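Local atomic coordinates of high affinity transport system protein p37 (Mycoplasma hyorhinis, PDB entry 3EKI), a protein that binds thiamine diphosphate outside the mycoplasma membrane as the lipoprotein component of a high-affinity transport system. Residues Val172-Ala175 and Lys176-Lys180; Ala293-Leu296 and Gly297-Asp301; Gly346-Arg349 and Lys350-Gln354. All blocks are in the same frame, centred on the assembly; numbering follows the deposited sequence. Where two conformers were deposited one is given.

Interaction 1 (Val172-Ala175 and Lys176-Lys180); sequences VKIA and KEINK
The carboxamide of Asn179 presents one flat face to the carbonyl oxygen of Ala175, one helical turn earlier, with Ala175 O almost directly over Asn179 CG at 3.4 Å. ND2 of Asn179 is equally near that oxygen but does not bond to it, because the carbonyl stands over the amide plane, where no N-H points. OD1 instead accepts from the backbone N of Ala334. Ala175 O is taken by the backbone N of Asn179, 3.0 Å away, one of four successive i to i+4 bonds of an alpha helix; Val172, Lys173 and Ile174 supply the other acceptors. On the buried flank Ile178 bears on Ile174, its CD1 4.1 Å from CG2 of Ile174. Chi1 of -66° sets CG1 of Ile174 anti to the carbonyl carbon and leaves CG2 anti to the backbone N, and CG2 is the branch that touches Ile178. Val172 and Lys176 run side by side in the same direction, CG1 of Val172 lying 4.0 Å from CE of Lys176, so aliphatic length is packed while the ammonium extends past it toward a weak ion pair with Asp167. On the outer flank Glu177 OE1 meets Lys180 NZ in a weak salt bridge. The inner side of helix 170-184 lies against strand 331-337, where Val172 touches Ile336, Ala175 touches Ala334 and Ile178 touches Val337, while Phe154 packs on Ile178 and Glu177.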
# COMPACT_ATOMS: atom_id res chain seq x y z
N VAL A 172 16.17 10.25 4.03
CA VAL A 172 16.81 10.91 2.91
C VAL A 172 17.78 9.96 2.24
O VAL A 172 17.88 9.95 1.00
CB VAL A 172 17.52 12.21 3.35
CG1 VAL A 172 18.29 12.80 2.18
CG2 VAL A 172 16.47 13.19 3.86
N LYS A 173 18.46 9.14 3.02
CA LYS A 173 19.37 8.14 2.46
C LYS A 173 18.59 7.15 1.59
O LYS A 173 19.05 6.76 0.50
CB LYS A 173 20.12 7.44 3.59
CG LYS A 173 21.08 8.38 4.32
CD LYS A 173 21.90 7.57 5.32
CE LYS A 173 21.61 8.00 6.74
NZ LYS A 173 21.87 6.89 7.71
N ILE A 174 17.41 6.72 2.02
CA ILE A 174 16.64 5.84 1.12
C ILE A 174 16.26 6.52 -0.17
O ILE A 174 16.28 5.99 -1.28
CB ILE A 174 15.38 5.31 1.85
CG1 ILE A 174 15.72 4.38 3.02
CG2 ILE A 174 14.48 4.62 0.85
CD1 ILE A 174 14.62 4.19 4.06
N ALA A 175 15.88 7.81 -0.09
CA ALA A 175 15.53 8.59 -1.29
C ALA A 175 16.73 8.63 -2.25
O ALA A 175 16.57 8.54 -3.46
CB ALA A 175 15.04 9.97 -0.92
N LYS A 176 17.93 8.78 -1.71
CA LYS A 176 19.10 8.81 -2.61
C LYS A 176 19.31 7.46 -3.26
O LYS A 176 19.70 7.42 -4.43
CB LYS A 176 20.31 9.32 -1.82
CG LYS A 176 20.14 10.79 -1.47
CD LYS A 176 21.16 11.32 -0.50
CE LYS A 176 21.22 12.84 -0.50
NZ LYS A 176 22.29 13.36 -1.39
N GLU A 177 19.01 6.37 -2.59
CA GLU A 177 19.11 5.03 -3.19
C GLU A 177 18.06 4.84 -4.26
O GLU A 177 18.27 4.21 -5.30
CB GLU A 177 18.99 4.00 -2.08
CG GLU A 177 20.16 3.96 -1.11
CD GLU A 177 21.22 3.07 -1.77
OE1 GLU A 177 22.05 3.60 -2.53
OE2 GLU A 177 21.17 1.84 -1.53
N ILE A 178 16.85 5.38 -4.05
CA ILE A 178 15.81 5.36 -5.07
C ILE A 178 16.27 6.11 -6.31
O ILE A 178 16.07 5.68 -7.45
CB ILE A 178 14.50 5.94 -4.52
CG1 ILE A 178 13.88 5.02 -3.47
CG2 ILE A 178 13.51 6.25 -5.62
CD1 ILE A 178 12.70 5.61 -2.73
N ASN A 179 16.92 7.27 -6.12
CA ASN A 179 17.36 8.07 -7.25
C ASN A 179 18.45 7.37 -8.06
O ASN A 179 18.47 7.57 -9.28
CB ASN A 179 17.84 9.45 -6.76
CG ASN A 179 16.64 10.28 -6.35
OD1 ASN A 179 15.54 10.02 -6.83
ND2 ASN A 179 16.85 11.28 -5.50
N LYS A 180 19.29 6.57 -7.41
CA LYS A 180 20.31 5.80 -8.10
C LYS A 180 19.66 4.76 -9.01
O LYS A 180 20.24 4.37 -10.03
CB LYS A 180 21.24 5.11 -7.10
CG LYS A 180 21.69 3.73 -7.52
CD LYS A 180 23.09 3.42 -7.00
CE LYS A 180 23.76 4.67 -6.45
NZ LYS A 180 23.47 4.86 -5.00

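Interaction 2 (Ala293-Leu296 and Gly297-Asp301); sequences ADTL and GTLDD
Thr298 grips the carbonyl oxygen of Thr295 twice, through its hydroxyl and through its own backbone N. The OG1 of Thr298 donates to Thr295 O at 2.8 Å, lying in the plane of the carbonyl, whereas the backbone N of Thr298 reaches the same oxygen at 3.0 Å from well above that plane. With chi1 of 69°, OG1 of Thr298 sits between its backbone N and carbonyl carbon, and both donors can turn back to one acceptor. This i to i+3 link belongs to a short 3-10 segment, and the next one follows at once: Leu299 N bonds to Leu296 O at 3.2 Å, again from above the carbonyl plane. Lys222 NZ also donates to Leu296 O, and to Leu299 O as well, tying the end of the turn to strand 217-223. A water bridges the start of the turn, giving a hydrogen to Asp294 O at 2.8 Å and accepting weakly from Gly297 N.

Leu299 directs its side chain back over the turn. CD1 of Leu299 comes within 4.2 Å of OG1 of Thr295, the two side chains crossing at a slant; that hydroxyl finds its hydrogen-bond partner in Ser292 O. Leu296 faces inward, its CG opposite the backbone N (chi1 -176°), and meets Phe302, Ala305 and Leu249. The turn thus forms part of the connection between strands 288-290 and 304-308 of the mixed sheet, with Leu296 and Leu299 both resting on strand 248-250, which lies between those two strands in the sheet.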
# COMPACT_ATOMS: atom_id res chain seq x y z
N ALA A 293 1.16 10.98 -8.57
CA ALA A 293 2.52 11.46 -8.76
C ALA A 293 3.03 11.11 -10.15
O ALA A 293 3.86 11.82 -10.72
CB ALA A 293 3.41 10.91 -7.68
N ASP A 294 2.52 10.05 -10.78
CA ASP A 294 3.11 9.77 -12.10
C ASP A 294 2.64 10.76 -13.16
O ASP A 294 3.15 10.67 -14.29
CB ASP A 294 2.91 8.33 -12.54
CG ASP A 294 1.49 7.85 -12.65
OD1 ASP A 294 0.55 8.67 -12.71
OD2 ASP A 294 1.29 6.61 -12.68
N THR A 295 1.78 11.71 -12.86
CA THR A 295 1.41 12.79 -13.75
C THR A 295 2.11 14.10 -13.44
O THR A 295 1.84 15.09 -14.12
CB THR A 295 -0.10 13.09 -13.77
OG1 THR A 295 -0.51 13.60 -12.49
CG2 THR A 295 -0.85 11.80 -14.03
N LEU A 296 2.98 14.11 -12.44
CA LEU A 296 3.63 15.37 -12.07
C LEU A 296 4.31 16.08 -13.24
O LEU A 296 4.28 17.31 -13.29
CB LEU A 296 4.67 15.10 -10.98
CG LEU A 296 5.39 16.33 -10.40
CD1 LEU A 296 4.39 17.31 -9.83
CD2 LEU A 296 6.38 15.86 -9.36
N GLY A 297 4.91 15.29 -14.13
CA GLY A 297 5.64 15.85 -15.25
C GLY A 297 4.80 16.61 -16.24
O GLY A 297 5.35 17.38 -17.05
N THR A 298 3.48 16.44 -16.21
CA THR A 298 2.58 17.08 -17.15
C THR A 298 2.05 18.41 -16.65
O THR A 298 1.35 19.10 -17.38
CB THR A 298 1.36 16.17 -17.49
OG1 THR A 298 0.49 16.02 -16.37
CG2 THR A 298 1.88 14.80 -17.86
N LEU A 299 2.36 18.76 -15.40
CA LEU A 299 1.73 19.93 -14.81
C LEU A 299 2.74 21.02 -14.51
O LEU A 299 3.55 20.86 -13.58
CB LEU A 299 1.04 19.50 -13.51
CG LEU A 299 0.00 18.38 -13.74
CD1 LEU A 299 -0.40 17.78 -12.41
CD2 LEU A 299 -1.19 18.92 -14.50
N ASP A 300 2.70 22.12 -15.25
CA ASP A 300 3.80 23.08 -15.10
C ASP A 300 3.75 23.85 -13.80
O ASP A 300 4.78 24.41 -13.38
CB ASP A 300 3.79 24.00 -16.33
CG ASP A 300 4.18 23.19 -17.56
OD1 ASP A 300 4.71 22.06 -17.43
OD2 ASP A 300 3.96 23.69 -18.68
N ASP A 301 2.59 23.89 -13.12
CA ASP A 301 2.47 24.69 -11.91
C ASP A 301 2.59 23.87 -10.62
O ASP A 301 2.37 24.37 -9.52
CB ASP A 301 1.11 25.39 -11.91
CG ASP A 301 0.87 26.40 -13.01
OD1 ASP A 301 1.82 26.97 -13.57
OD2 ASP A 301 -0.32 26.65 -13.31
O HOH W 1 4.36 12.90 -15.58

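Interaction 3 (Gly346-Arg349 and Lys350-Gln354); sequences GVFR and KSVNQ
At the guanidinium of Arg349, NH2 donates to a water at 2.8 Å, and this water in turn makes a long, weak bond to Ser351 O. NH2 also bonds to Asp43 OD2, NE donates to Asp121 OD2, and NH1 forms a salt bridge with Asp116, which has a further partner in the OG of Ser351 and thereby joins the arginine to the loop that follows it. Asp43 and Asp121 are ligands of a bound calcium ion, with Ser45 and Pro118, so Arg349 is a second-shell residue whose bonds are consistent with fixing two of the metal's carboxylates and probably offset some of their negative charge.

The flat group is held from one face by Val352, whose CG2 stands 3.6 Å above the guanidinium plane, offset toward its rim. The two side chains cross at about a right angle, and the same CG2 lies 3.7 Å from CG of Arg349. Although CG of Arg349 starts between the backbone N and the carbonyl carbon (chi1 65°), the chain is extended from there to NE and carries the guanidinium past Val352.

Residues 349 to 352 form a type I beta turn, closed by a long, weak bond of 3.4 Å from Val352 N to Arg349 O. It takes the chain off strand 345-349, which pairs antiparallel with strands 122-125 and 141-152, and leads to helix 354-369, where Asn353 is the N-cap. Before the turn in sequence, CD1 of Phe348 lies 4.2 Å from CG2 of Val352, the two side chains crossing at nearly a right angle; the Phe348 ring also meets Phe122, and on helix 354-369 it touches Ile360.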
# COMPACT_ATOMS: atom_id res chain seq x y z
N GLY A 346 -5.99 -8.40 6.82
CA GLY A 346 -7.21 -9.17 6.59
C GLY A 346 -8.07 -9.16 7.85
O GLY A 346 -7.62 -9.41 8.95
N VAL A 347 -9.33 -8.83 7.60
CA VAL A 347 -10.30 -8.60 8.64
C VAL A 347 -11.57 -9.38 8.39
O VAL A 347 -12.06 -9.47 7.27
CB VAL A 347 -10.52 -7.08 8.74
CG1 VAL A 347 -11.03 -6.48 7.44
CG2 VAL A 347 -11.47 -6.81 9.89
N PHE A 348 -12.10 -9.97 9.46
CA PHE A 348 -13.32 -10.75 9.44
C PHE A 348 -14.52 -10.02 10.01
O PHE A 348 -14.33 -9.20 10.91
CB PHE A 348 -13.21 -12.02 10.32
CG PHE A 348 -12.36 -13.11 9.70
CD1 PHE A 348 -12.93 -13.95 8.75
CD2 PHE A 348 -11.05 -13.27 10.09
CE1 PHE A 348 -12.15 -14.96 8.19
CE2 PHE A 348 -10.26 -14.25 9.51
CZ PHE A 348 -10.83 -15.06 8.56
N ARG A 349 -15.71 -10.31 9.50
CA ARG A 349 -16.92 -9.99 10.26
C ARG A 349 -16.84 -10.75 11.59
O ARG A 349 -16.23 -11.81 11.73
CB ARG A 349 -18.19 -10.24 9.48
CG ARG A 349 -18.44 -11.71 9.16
CD ARG A 349 -19.78 -11.98 8.48
NE ARG A 349 -19.98 -13.42 8.31
CZ ARG A 349 -20.53 -14.28 9.13
NH1 ARG A 349 -20.98 -13.88 10.31
NH2 ARG A 349 -20.62 -15.56 8.79
N LYS A 350 -17.42 -10.15 12.62
CA LYS A 350 -17.17 -10.54 13.99
C LYS A 350 -17.64 -11.96 14.31
O LYS A 350 -17.00 -12.64 15.12
CB LYS A 350 -17.85 -9.56 14.95
CG LYS A 350 -17.16 -9.42 16.30
CD LYS A 350 -18.03 -8.52 17.17
CE LYS A 350 -17.24 -7.83 18.26
NZ LYS A 350 -17.73 -6.43 18.46
N SER A 351 -18.74 -12.36 13.70
CA SER A 351 -19.34 -13.65 14.09
C SER A 351 -18.83 -14.85 13.34
O SER A 351 -19.33 -15.96 13.55
CB SER A 351 -20.88 -13.56 13.97
OG SER A 351 -21.37 -12.61 14.91
N VAL A 352 -17.80 -14.75 12.49
CA VAL A 352 -17.22 -15.97 11.94
C VAL A 352 -16.53 -16.74 13.05
O VAL A 352 -15.77 -16.18 13.85
CB VAL A 352 -16.18 -15.67 10.84
CG1 VAL A 352 -15.44 -16.96 10.49
CG2 VAL A 352 -16.85 -15.04 9.64
N ASN A 353 -16.78 -18.04 13.18
CA ASN A 353 -16.18 -18.85 14.23
C ASN A 353 -14.67 -18.70 14.31
O ASN A 353 -14.00 -18.72 13.26
CB ASN A 353 -16.52 -20.31 13.97
CG ASN A 353 -15.88 -21.27 14.95
OD1 ASN A 353 -14.78 -21.77 14.75
ND2 ASN A 353 -16.62 -21.50 16.04
N GLN A 354 -14.12 -18.51 15.50
CA GLN A 354 -12.69 -18.33 15.73
C GLN A 354 -11.82 -19.43 15.17
O GLN A 354 -10.75 -19.17 14.60
CB GLN A 354 -12.39 -18.21 17.23
CG GLN A 354 -11.43 -17.08 17.60
CD GLN A 354 -11.42 -16.74 19.08
OE1 GLN A 354 -10.39 -16.83 19.74
NE2 GLN A 354 -12.58 -16.34 19.61
O HOH W 2 -21.10 -17.35 10.87

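Overall arrangement
Interactions 1 and 2 are neighbours that do not touch, their centres 21 Å and their nearest atoms about 11 Å apart. Helix 170-184 packs on strand 331-337, one outermost strand of the mixed sheet, while the turn at 293-301 follows strand 288-290, the other. Interaction 3 lies across the chain's centre from both, 41 and 43 Å away between centres, at the end of a strand of the antiparallel sheet. Interaction 1 stands off the ligand, the side chain of Ile178 being about 13 Å from the bound thiamine diphosphate. Arg349 in interaction 3 has its side chain about 4 Å from one calcium ion, and Gly297 in interaction 2 is about 8 Å from a calcium ion.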